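Local coordinates for VlsE1 (Borreliella burgdorferi, PDB 1L8W), which is an outer-surface lipoprotein antigen of the Lyme disease spirochaete, whose sequence variation probably helps the bacterium evade the host immune response, at residues D322-S325 and S326-K330; R310-L313 and G314-G318; G299-K302 and G303-E306; E242-N246 and P247-A251. One frame throughout, in Å; residues are numbered along the deposited sequence.

Contact 1: D322-S325 and S326-K330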
ATOM      1  N   ASP A 322      -3.984  -3.674  17.528  1.00 28.91           N
ATOM      2  CA  ASP A 322      -5.225  -3.663  18.285  1.00 31.25           C
ATOM      3  C   ASP A 322      -5.916  -5.018  18.256  1.00 32.36           C
ATOM      4  O   ASP A 322      -6.433  -5.474  19.270  1.00 33.86           O
ATOM      5  CB  ASP A 322      -6.179  -2.595  17.749  1.00 32.27           C
ATOM      6  CG  ASP A 322      -5.671  -1.186  17.990  1.00 34.72           C
ATOM      7  OD1 ASP A 322      -5.088  -0.923  19.066  1.00 34.89           O
ATOM      8  OD2 ASP A 322      -5.870  -0.333  17.103  1.00 36.58           O
ATOM      9  N   ALA A 323      -5.932  -5.663  17.094  1.00 34.10           N
ATOM     10  CA  ALA A 323      -6.567  -6.975  16.970  1.00 34.74           C
ATOM     11  C   ALA A 323      -5.997  -7.940  18.011  1.00 36.11           C
ATOM     12  O   ALA A 323      -6.737  -8.667  18.678  1.00 35.63           O
ATOM     13  CB  ALA A 323      -6.352  -7.532  15.569  1.00 33.97           C
ATOM     14  N   VAL A 324      -4.676  -7.929  18.145  1.00 37.40           N
ATOM     15  CA  VAL A 324      -3.977  -8.794  19.088  1.00 38.31           C
ATOM     16  C   VAL A 324      -4.248  -8.402  20.534  1.00 39.32           C
ATOM     17  O   VAL A 324      -4.553  -9.256  21.368  1.00 39.56           O
ATOM     18  CB  VAL A 324      -2.442  -8.765  18.828  1.00 37.64           C
ATOM     19  CG1 VAL A 324      -1.698  -9.504  19.926  1.00 37.88           C
ATOM     20  CG2 VAL A 324      -2.138  -9.399  17.485  1.00 35.43           C
ATOM     21  N   SER A 325      -4.138  -7.111  20.829  1.00 40.91           N
ATOM     22  CA  SER A 325      -4.366  -6.619  22.186  1.00 43.19           C
ATOM     23  C   SER A 325      -5.745  -7.012  22.721  1.00 43.68           C
ATOM     24  O   SER A 325      -5.857  -7.566  23.815  1.00 43.20           O
ATOM     25  CB  SER A 325      -4.215  -5.099  22.226  1.00 43.28           C
ATOM     26  OG  SER A 325      -5.157  -4.484  21.364  1.00 46.47           O
ATOM     27  N   SER A 326      -6.788  -6.726  21.947  1.00 44.85           N
ATOM     28  CA  SER A 326      -8.147  -7.056  22.356  1.00 46.21           C
ATOM     29  C   SER A 326      -8.312  -8.566  22.487  1.00 46.12           C
ATOM     30  O   SER A 326      -9.161  -9.043  23.239  1.00 47.35           O
ATOM     31  CB  SER A 326      -9.168  -6.501  21.349  1.00 46.02           C
ATOM     32  OG  SER A 326      -9.103  -7.176  20.105  1.00 49.05           O
ATOM     33  N   GLY A 327      -7.500  -9.315  21.748  1.00 45.69           N
ATOM     34  CA  GLY A 327      -7.571 -10.761  21.822  1.00 44.90           C
ATOM     35  C   GLY A 327      -6.922 -11.230  23.111  1.00 45.57           C
ATOM     36  O   GLY A 327      -7.462 -12.073  23.825  1.00 44.27           O
ATOM     37  N   LEU A 328      -5.754 -10.673  23.412  1.00 46.80           N
ATOM     38  CA  LEU A 328      -5.038 -11.034  24.625  1.00 49.05           C
ATOM     39  C   LEU A 328      -5.784 -10.519  25.846  1.00 50.84           C
ATOM     40  O   LEU A 328      -5.706 -11.105  26.924  1.00 50.81           O
ATOM     41  CB  LEU A 328      -3.618 -10.463  24.598  1.00 47.98           C
ATOM     42  CG  LEU A 328      -2.672 -11.055  23.550  1.00 47.72           C
ATOM     43  CD1 LEU A 328      -1.287 -10.444  23.697  1.00 46.09           C
ATOM     44  CD2 LEU A 328      -2.605 -12.563  23.726  1.00 47.14           C
ATOM     45  N   ARG A 329      -6.506  -9.417  25.672  1.00 53.50           N
ATOM     46  CA  ARG A 329      -7.283  -8.833  26.761  1.00 55.72           C
ATOM     47  C   ARG A 329      -8.490  -9.718  27.022  1.00 56.60           C
ATOM     48  O   ARG A 329      -8.914  -9.890  28.161  1.00 55.57           O
ATOM     49  CB  ARG A 329      -7.766  -7.437  26.386  1.00 56.61           C
ATOM     50  CG  ARG A 329      -8.618  -6.789  27.455  1.00 60.02           C
ATOM     51  CD  ARG A 329      -9.340  -5.565  26.930  1.00 62.09           C
ATOM     52  NE  ARG A 329     -10.182  -4.961  27.957  1.00 65.44           N
ATOM     53  CZ  ARG A 329     -11.169  -5.596  28.583  1.00 67.12           C
ATOM     54  NH1 ARG A 329     -11.443  -6.862  28.285  1.00 67.26           N
ATOM     55  NH2 ARG A 329     -11.881  -4.968  29.511  1.00 67.17           N
ATOM     56  N   LYS A 330      -9.035 -10.269  25.942  1.00 58.79           N
ATOM     57  CA  LYS A 330     -10.197 -11.147  25.996  1.00 60.11           C
ATOM     58  C   LYS A 330      -9.899 -12.351  26.884  1.00 61.10           C
ATOM     59  O   LYS A 330     -10.722 -12.735  27.714  1.00 62.36           O
ATOM     60  CB  LYS A 330     -10.553 -11.608  24.582  1.00 61.04           C
ATOM     61  CG  LYS A 330     -11.980 -12.090  24.396  1.00 62.96           C
ATOM     62  CD  LYS A 330     -12.249 -13.398  25.111  1.00 65.41           C
ATOM     63  CE  LYS A 330     -13.672 -13.876  24.858  1.00 67.13           C
ATOM     64  NZ  LYS A 330     -14.694 -12.910  25.352  1.00 68.95           N
TER
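Near the C-terminal end of the long helix 294-333, Asp322, Val324 and Ser325 meet Ser326, Leu328 and Arg329 one turn further on, at the protein surface. Val324 and Leu328 form the apolar side of this turn. They lie side by side and point the same way, with Val324 CG1 3.9 Å from Leu328 CD1. Val324 CG1 is anti to its backbone N (chi1 172°), which sets this branch beside the leucine; the valine also rests on Leu118 and Leu121 of helix 106-131, so branched apolar residues suit this side. Leu328 N donates to Val324 O at 2.8 Å, and Arg329 N to Ser325 O at 2.7 Å. Gly327 N, by contrast, divides itself weakly between Ala323 O and Val324 O. The polar side carries small hydroxyl residues and charges, as befits an exposed surface: Arg329 runs outward, extended from CG to NE, into a salt bridge with Asp333. Serine is short enough to turn its hydroxyl back onto the helix backbone. Ser325 OG thereby joins the ordinary backbone donor Ser326 N on Asp322 O: Ser326 N lies 3.0 Å from Asp322 O in an almost straight bond, and Ser325 OG 2.6 Å from it, tilted 26° from the carbonyl plane.

Contact 2: R310-L313 and G314-G318; sequences RKVL and GAITG
The flat groups joining Arg310-Leu313 to Gly314-Gly318 are the peptide units of helix 294-333. Gly314 N sits above the carbonyl plane of Arg310, 36° out of it and 3.1 Å from Arg310 O, whereas Ile316 N stays nearer the plane of the Val312 carbonyl, tilted by 19° and 3.0 Å from Val312 O. Ala315 N bonds to Lys311 O and Thr317 N to Leu313 O in the same i to i+4 pattern. Val312 and Ile316 point the same way side by side, and Val312 CG2 comes within 4.2 Å of Ile316 CD1. Ile316 CD1 also stands 4.3 Å from Leu313 CD2, while Ile316 CG1 passes 3.3 Å from Val312 O. The isoleucine's CG1 is anti to its carbonyl carbon (chi1 -71°), which leads CD1 back over the preceding turn to meet both neighbours. Outside the segments, Leu313 and Ile316 touch Tyr65 of helix 59-80, and Ile316 also reaches Leu224, Ile163 and Ile166 on two further helices. Ala315 is small enough to admit helix 220-230 close to the backbone. At the borders of the apolar patch the chemistry changes: Lys311 NZ donates to Val218 O and Val215 O, and Thr317 OG1 is hydrogen-bonded to Tyr65 OH. Apolar branches therefore bind this helix to several others at once, while the polar ends add hydrogen bonds at its margins, as suits a helix with one side packed in a helical bundle and the other at the surface.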
ATOM      1  N   ARG A 310       4.475   4.496   3.892  1.00 17.67           N
ATOM      2  CA  ARG A 310       4.616   4.618   5.337  1.00 14.19           C
ATOM      3  C   ARG A 310       3.244   4.733   6.005  1.00 16.26           C
ATOM      4  O   ARG A 310       3.043   4.206   7.100  1.00 16.29           O
ATOM      5  CB  ARG A 310       5.468   5.835   5.709  1.00 15.58           C
ATOM      6  CG  ARG A 310       6.964   5.683   5.464  1.00 14.90           C
ATOM      7  CD  ARG A 310       7.746   6.797   6.145  1.00 10.48           C
ATOM      8  NE  ARG A 310       7.504   8.103   5.535  1.00 20.54           N
ATOM      9  CZ  ARG A 310       8.351   8.719   4.715  1.00 16.15           C
ATOM     10  NH1 ARG A 310       9.511   8.157   4.401  1.00 18.02           N
ATOM     11  NH2 ARG A 310       8.039   9.898   4.209  1.00 15.85           N
ATOM     12  N   LYS A 311       2.302   5.424   5.358  1.00 15.31           N
ATOM     13  CA  LYS A 311       0.959   5.575   5.924  1.00 12.96           C
ATOM     14  C   LYS A 311       0.200   4.244   5.928  1.00 15.22           C
ATOM     15  O   LYS A 311      -0.453   3.891   6.915  1.00 15.88           O
ATOM     16  CB  LYS A 311       0.136   6.620   5.146  1.00 11.68           C
ATOM     17  CG  LYS A 311       0.486   8.070   5.447  1.00 12.18           C
ATOM     18  CD  LYS A 311      -0.534   9.040   4.816  1.00  9.34           C
ATOM     19  CE  LYS A 311      -0.274  10.474   5.291  1.00  8.89           C
ATOM     20  NZ  LYS A 311      -1.292  11.431   4.782  1.00  6.30           N
ATOM     21  N   VAL A 312       0.268   3.510   4.823  1.00 15.45           N
ATOM     22  CA  VAL A 312      -0.423   2.224   4.744  1.00 17.62           C
ATOM     23  C   VAL A 312       0.131   1.172   5.724  1.00 15.46           C
ATOM     24  O   VAL A 312      -0.635   0.520   6.441  1.00 18.62           O
ATOM     25  CB  VAL A 312      -0.392   1.679   3.299  1.00 14.93           C
ATOM     26  CG1 VAL A 312       0.962   1.906   2.712  1.00 24.22           C
ATOM     27  CG2 VAL A 312      -0.708   0.197   3.283  1.00 20.65           C
ATOM     28  N   LEU A 313       1.449   1.031   5.782  1.00 13.13           N
ATOM     29  CA  LEU A 313       2.076   0.055   6.680  1.00 12.80           C
ATOM     30  C   LEU A 313       1.896   0.420   8.150  1.00 12.90           C
ATOM     31  O   LEU A 313       1.780  -0.451   9.006  1.00 12.65           O
ATOM     32  CB  LEU A 313       3.571  -0.065   6.378  1.00 14.16           C
ATOM     33  CG  LEU A 313       3.966  -0.576   4.998  1.00 14.93           C
ATOM     34  CD1 LEU A 313       5.477  -0.755   4.942  1.00 17.83           C
ATOM     35  CD2 LEU A 313       3.273  -1.895   4.739  1.00 16.41           C
ATOM     36  N   GLY A 314       1.899   1.712   8.443  1.00 11.47           N
ATOM     37  CA  GLY A 314       1.695   2.147   9.809  1.00 13.83           C
ATOM     38  C   GLY A 314       0.280   1.807  10.242  1.00 14.60           C
ATOM     39  O   GLY A 314       0.057   1.397  11.378  1.00 17.27           O
ATOM     40  N   ALA A 315      -0.683   1.954   9.336  1.00 12.50           N
ATOM     41  CA  ALA A 315      -2.067   1.640   9.673  1.00 15.96           C
ATOM     42  C   ALA A 315      -2.234   0.123   9.879  1.00 18.47           C
ATOM     43  O   ALA A 315      -2.999  -0.321  10.739  1.00 19.38           O
ATOM     44  CB  ALA A 315      -3.012   2.152   8.567  1.00 12.56           C
ATOM     45  N   ILE A 316      -1.510  -0.668   9.089  1.00 19.76           N
ATOM     46  CA  ILE A 316      -1.574  -2.117   9.212  1.00 19.30           C
ATOM     47  C   ILE A 316      -1.029  -2.469  10.591  1.00 19.06           C
ATOM     48  O   ILE A 316      -1.589  -3.309  11.299  1.00 20.45           O
ATOM     49  CB  ILE A 316      -0.737  -2.817   8.108  1.00 18.46           C
ATOM     50  CG1 ILE A 316      -1.433  -2.660   6.749  1.00 14.67           C
ATOM     51  CG2 ILE A 316      -0.556  -4.290   8.436  1.00 14.35           C
ATOM     52  CD1 ILE A 316      -0.665  -3.269   5.588  1.00 15.51           C
ATOM     53  N   THR A 317       0.045  -1.794  10.977  1.00 19.01           N
ATOM     54  CA  THR A 317       0.656  -2.003  12.281  1.00 17.98           C
ATOM     55  C   THR A 317      -0.341  -1.667  13.396  1.00 20.24           C
ATOM     56  O   THR A 317      -0.470  -2.408  14.373  1.00 20.91           O
ATOM     57  CB  THR A 317       1.916  -1.130  12.427  1.00 19.30           C
ATOM     58  OG1 THR A 317       2.907  -1.577  11.499  1.00 20.40           O
ATOM     59  CG2 THR A 317       2.483  -1.210  13.840  1.00 20.92           C
ATOM     60  N   GLY A 318      -1.053  -0.553  13.247  1.00 20.65           N
ATOM     61  CA  GLY A 318      -2.022  -0.165  14.255  1.00 20.35           C
ATOM     62  C   GLY A 318      -3.182  -1.144  14.325  1.00 21.40           C
ATOM     63  O   GLY A 318      -3.618  -1.530  15.407  1.00 22.19           O
TER

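Contact 3: G299-K302 and G303-E306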
ATOM      1  N   GLY A 299      11.952  14.491  -6.437  1.00 20.28           N
ATOM      2  CA  GLY A 299      11.725  14.683  -5.016  1.00 21.17           C
ATOM      3  C   GLY A 299      10.279  14.604  -4.584  1.00 21.09           C
ATOM      4  O   GLY A 299       9.962  13.977  -3.580  1.00 20.13           O
ATOM      5  N   ALA A 300       9.400  15.227  -5.358  1.00 21.55           N
ATOM      6  CA  ALA A 300       7.978  15.244  -5.049  1.00 21.35           C
ATOM      7  C   ALA A 300       7.308  13.880  -5.177  1.00 22.38           C
ATOM      8  O   ALA A 300       6.558  13.468  -4.297  1.00 20.90           O
ATOM      9  CB  ALA A 300       7.271  16.252  -5.942  1.00 20.82           C
ATOM     10  N   ILE A 301       7.557  13.175  -6.272  1.00 24.07           N
ATOM     11  CA  ILE A 301       6.916  11.878  -6.420  1.00 26.86           C
ATOM     12  C   ILE A 301       7.499  10.863  -5.432  1.00 25.37           C
ATOM     13  O   ILE A 301       6.793  10.004  -4.911  1.00 25.14           O
ATOM     14  CB  ILE A 301       7.051  11.332  -7.856  1.00 30.28           C
ATOM     15  CG1 ILE A 301       6.354   9.971  -7.945  1.00 32.47           C
ATOM     16  CG2 ILE A 301       8.507  11.186  -8.223  1.00 32.29           C
ATOM     17  CD1 ILE A 301       4.911   9.990  -7.423  1.00 32.28           C
ATOM     18  N   LYS A 302       8.794  10.980  -5.183  1.00 24.91           N
ATOM     19  CA  LYS A 302       9.493  10.108  -4.247  1.00 25.61           C
ATOM     20  C   LYS A 302       8.900  10.305  -2.847  1.00 24.16           C
ATOM     21  O   LYS A 302       8.642   9.345  -2.123  1.00 25.22           O
ATOM     22  CB  LYS A 302      10.985  10.464  -4.263  1.00 26.50           C
ATOM     23  CG  LYS A 302      11.884   9.582  -3.441  1.00 28.08           C
ATOM     24  CD  LYS A 302      13.339  10.042  -3.550  1.00 30.39           C
ATOM     25  CE  LYS A 302      14.261   9.246  -2.616  1.00 30.51           C
ATOM     26  NZ  LYS A 302      13.917   9.455  -1.172  1.00 30.22           N
ATOM     27  N   GLY A 303       8.663  11.558  -2.479  1.00 25.29           N
ATOM     28  CA  GLY A 303       8.109  11.845  -1.172  1.00 23.71           C
ATOM     29  C   GLY A 303       6.716  11.275  -1.013  1.00 22.98           C
ATOM     30  O   GLY A 303       6.346  10.810   0.066  1.00 26.27           O
ATOM     31  N   ALA A 304       5.948  11.297  -2.098  1.00 21.67           N
ATOM     32  CA  ALA A 304       4.577  10.803  -2.091  1.00 17.28           C
ATOM     33  C   ALA A 304       4.499   9.292  -1.953  1.00 15.87           C
ATOM     34  O   ALA A 304       3.756   8.768  -1.122  1.00 15.19           O
ATOM     35  CB  ALA A 304       3.861  11.247  -3.372  1.00 17.65           C
ATOM     36  N   ALA A 305       5.254   8.594  -2.790  1.00 15.26           N
ATOM     37  CA  ALA A 305       5.275   7.140  -2.777  1.00 14.77           C
ATOM     38  C   ALA A 305       5.703   6.670  -1.397  1.00 16.58           C
ATOM     39  O   ALA A 305       5.100   5.765  -0.814  1.00 16.44           O
ATOM     40  CB  ALA A 305       6.253   6.621  -3.844  1.00 15.95           C
ATOM     41  N   GLU A 306       6.745   7.304  -0.871  1.00 18.26           N
ATOM     42  CA  GLU A 306       7.249   6.945   0.448  1.00 18.45           C
ATOM     43  C   GLU A 306       6.224   7.250   1.529  1.00 18.57           C
ATOM     44  O   GLU A 306       5.965   6.414   2.402  1.00 20.93           O
ATOM     45  CB  GLU A 306       8.577   7.660   0.706  1.00 17.01           C
ATOM     46  CG  GLU A 306       9.710   7.086  -0.151  1.00 15.00           C
ATOM     47  CD  GLU A 306      10.989   7.886  -0.078  1.00 19.04           C
ATOM     48  OE1 GLU A 306      11.156   8.681   0.880  1.00 19.68           O
ATOM     49  OE2 GLU A 306      11.837   7.707  -0.979  1.00 17.56           O
TER
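The N atoms of Gly299 and Ala300 lack a bond to the preceding turn, which kinks helix 294-333 here; regular i to i+4 bonding resumes with four successive bonds, from Gly303 N to Gly299 O (3.0 Å) through to Glu306 N to Lys302 O (3.1 Å). Among the side chains, Lys302 and Glu306 cross obliquely and meet in a salt bridge. Lys302 is extended until a bend at chi4 (-63°) turns the ammonium toward the acid, putting NZ 2.7 Å from Glu306 OE2 on that oxygen's syn lone pair. The aliphatic part of the lysine also passes close to the same oxygen, with Lys302 CG 3.1 Å from Glu306 OE2. Glu306 in turn lies over the preceding turn, its CG 3.2 Å from Lys302 O. On the buried side the residues are small: Ala300 and Ala304 let helix 205-216 approach, Ala305 abuts Phe287, and Ile301 packs beside them, its CD1 4.4 Å from Ala304 CB. Lys302 NZ makes a second salt bridge with Asp56. One ammonium thus serves two carboxylates, an arrangement that would probably favour the charged forms of all three and that links helix 294-333 to the residues leading into helix 59-80.

Contact 4: E242-N246 and P247-A251; sequences EEAKN and PIAAA
Asn246 turns its amide over the first turn of helix 247-252, so that its oxygen faces the N-H of Ala249 and its nitrogen the other way. Its CG stands between the backbone N and the carbonyl carbon (chi1 63°), and this rotation carries OD1 to within 2.6 Å of Ala249 N. The bond is fairly straight, 161° at the hydrogen, though the donor lies 33° off the amide plane. OD1 is also 3.0 Å from Ile248 N and packs against the CB atoms of Ile248 and Ala249; Ala249, pointing toward the loop, has its methyl CB 3.4 Å from Asn246 OD1. The far end of the amide is held as well, because ND2 donates to Glu235 O, so the carboxamide is tied at both ends and its orientation is set. The backbone carbonyl of Asn246 accepts from Ala250 N, with Asn246 O 3.1 Å from that nitrogen, the first i to i+4 bond of the helix. Ala244 approaches from the loop, its CB pointing at the helix and 3.7 Å from Ala250 CB; two methyl groups allow the chain to fold back this closely. Pro247 suits the first helical residue, where its missing N-H costs no helix bond, and its ring packs on Gln271 and Ala274 of helix 269-281. Ile248 extends instead to Val156 and Ala160 of helix 153-170, and Ala251 reaches Leu278 of helix 269-281. An asparagine whose side-chain oxygen accepts from the N-H three residues on is a classic N-cap, here starting a short buried helix among longer ones.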
ATOM      1  N   GLU A 242      -6.406   6.982 -17.969  1.00 26.76           N
ATOM      2  CA  GLU A 242      -7.700   7.418 -18.475  1.00 26.86           C
ATOM      3  C   GLU A 242      -8.826   6.409 -18.314  1.00 27.05           C
ATOM      4  O   GLU A 242     -10.000   6.788 -18.295  1.00 25.21           O
ATOM      5  CB  GLU A 242      -7.588   7.787 -19.959  1.00 27.20           C
ATOM      6  CG  GLU A 242      -6.586   8.891 -20.268  1.00 29.39           C
ATOM      7  CD  GLU A 242      -5.176   8.364 -20.474  1.00 30.90           C
ATOM      8  OE1 GLU A 242      -4.837   7.322 -19.878  1.00 29.73           O
ATOM      9  OE2 GLU A 242      -4.401   9.000 -21.223  1.00 30.74           O
ATOM     10  N   GLU A 243      -8.472   5.134 -18.180  1.00 27.51           N
ATOM     11  CA  GLU A 243      -9.474   4.078 -18.092  1.00 28.57           C
ATOM     12  C   GLU A 243      -9.584   3.314 -16.781  1.00 29.75           C
ATOM     13  O   GLU A 243     -10.622   2.714 -16.508  1.00 30.86           O
ATOM     14  CB  GLU A 243      -9.236   3.079 -19.221  1.00 31.01           C
ATOM     15  CG  GLU A 243      -9.287   3.682 -20.621  1.00 32.08           C
ATOM     16  CD  GLU A 243      -8.770   2.722 -21.680  1.00 34.90           C
ATOM     17  OE1 GLU A 243      -9.086   1.518 -21.591  1.00 37.96           O
ATOM     18  OE2 GLU A 243      -8.055   3.162 -22.604  1.00 36.66           O
ATOM     19  N   ALA A 244      -8.523   3.318 -15.979  1.00 30.22           N
ATOM     20  CA  ALA A 244      -8.530   2.597 -14.704  1.00 29.82           C
ATOM     21  C   ALA A 244      -9.722   2.983 -13.823  1.00 29.35           C
ATOM     22  O   ALA A 244     -10.062   4.161 -13.712  1.00 29.08           O
ATOM     23  CB  ALA A 244      -7.222   2.857 -13.953  1.00 29.85           C
ATOM     24  N   LYS A 245     -10.344   1.987 -13.196  1.00 28.78           N
ATOM     25  CA  LYS A 245     -11.492   2.227 -12.321  1.00 28.48           C
ATOM     26  C   LYS A 245     -11.239   1.859 -10.855  1.00 28.66           C
ATOM     27  O   LYS A 245     -12.101   2.076  -9.992  1.00 28.89           O
ATOM     28  CB  LYS A 245     -12.726   1.477 -12.842  1.00 32.39           C
ATOM     29  CG  LYS A 245     -13.328   2.065 -14.132  1.00 35.32           C
ATOM     30  CD  LYS A 245     -14.540   1.271 -14.602  1.00 37.08           C
ATOM     31  CE  LYS A 245     -15.185   1.896 -15.837  1.00 39.75           C
ATOM     32  NZ  LYS A 245     -15.748   3.249 -15.566  1.00 42.49           N
ATOM     33  N   ASN A 246     -10.067   1.293 -10.572  1.00 26.23           N
ATOM     34  CA  ASN A 246      -9.707   0.930  -9.207  1.00 24.85           C
ATOM     35  C   ASN A 246      -8.199   1.115  -9.032  1.00 23.66           C
ATOM     36  O   ASN A 246      -7.448   1.054 -10.003  1.00 25.28           O
ATOM     37  CB  ASN A 246     -10.137  -0.514  -8.907  1.00 26.20           C
ATOM     38  CG  ASN A 246      -9.421  -1.538  -9.778  1.00 28.37           C
ATOM     39  OD1 ASN A 246      -8.229  -1.792  -9.606  1.00 27.21           O
ATOM     40  ND2 ASN A 246     -10.150  -2.130 -10.717  1.00 27.16           N
ATOM     41  N   PRO A 247      -7.731   1.353  -7.795  1.00 22.70           N
ATOM     42  CA  PRO A 247      -6.287   1.543  -7.606  1.00 20.53           C
ATOM     43  C   PRO A 247      -5.360   0.394  -8.059  1.00 20.67           C
ATOM     44  O   PRO A 247      -4.203   0.640  -8.429  1.00 18.69           O
ATOM     45  CB  PRO A 247      -6.169   1.881  -6.112  1.00 18.50           C
ATOM     46  CG  PRO A 247      -7.389   1.297  -5.502  1.00 19.24           C
ATOM     47  CD  PRO A 247      -8.465   1.517  -6.528  1.00 21.36           C
ATOM     48  N   ILE A 248      -5.858  -0.843  -8.040  1.00 19.07           N
ATOM     49  CA  ILE A 248      -5.061  -1.991  -8.481  1.00 20.40           C
ATOM     50  C   ILE A 248      -4.818  -1.915  -9.994  1.00 20.09           C
ATOM     51  O   ILE A 248      -3.692  -2.089 -10.463  1.00 24.26           O
ATOM     52  CB  ILE A 248      -5.759  -3.337  -8.121  1.00 21.91           C
ATOM     53  CG1 ILE A 248      -5.745  -3.534  -6.601  1.00 19.88           C
ATOM     54  CG2 ILE A 248      -5.064  -4.512  -8.815  1.00 16.84           C
ATOM     55  CD1 ILE A 248      -6.416  -4.807  -6.142  1.00 18.28           C
ATOM     56  N   ALA A 249      -5.867  -1.626 -10.754  1.00 19.27           N
ATOM     57  CA  ALA A 249      -5.751  -1.514 -12.202  1.00 19.03           C
ATOM     58  C   ALA A 249      -4.871  -0.327 -12.594  1.00 19.74           C
ATOM     59  O   ALA A 249      -4.155  -0.368 -13.607  1.00 20.85           O
ATOM     60  CB  ALA A 249      -7.131  -1.357 -12.819  1.00 18.74           C
ATOM     61  N   ALA A 250      -4.933   0.733 -11.793  1.00 18.61           N
ATOM     62  CA  ALA A 250      -4.149   1.937 -12.058  1.00 17.11           C
ATOM     63  C   ALA A 250      -2.683   1.714 -11.728  1.00 15.26           C
ATOM     64  O   ALA A 250      -1.809   2.157 -12.474  1.00 18.22           O
ATOM     65  CB  ALA A 250      -4.706   3.133 -11.251  1.00 12.96           C
ATOM     66  N   ALA A 251      -2.415   1.028 -10.618  1.00 12.23           N
ATOM     67  CA  ALA A 251      -1.041   0.746 -10.186  1.00 12.81           C
ATOM     68  C   ALA A 251      -0.271  -0.149 -11.175  1.00 14.77           C
ATOM     69  O   ALA A 251       0.886   0.118 -11.481  1.00 16.57           O
ATOM     70  CB  ALA A 251      -1.048   0.108  -8.792  1.00 10.47           C
TER

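Along the chain the order is contact 4, contact 3, contact 2, contact 1. The last three lie in series on helix 294-333, with centres about 17 Å apart between contacts 3 and 2 and about 18 Å between contacts 2 and 1. Contacts 1 and 3 fall on opposite sides of the chain's centre, their own centres about 35 Å apart. This one helix therefore spans the largely helical fold, going from a partly buried turn, through the central bundle nearest the chain's centre, to an exposed C-terminal end. Contact 4 belongs to the separate short helix 247-252 and touches none of the others; its nearest atoms are about 11 Å from contacts 2 and 3. Contacts 4 and 2 both pack on helices 153-170, 220-230 and 269-281.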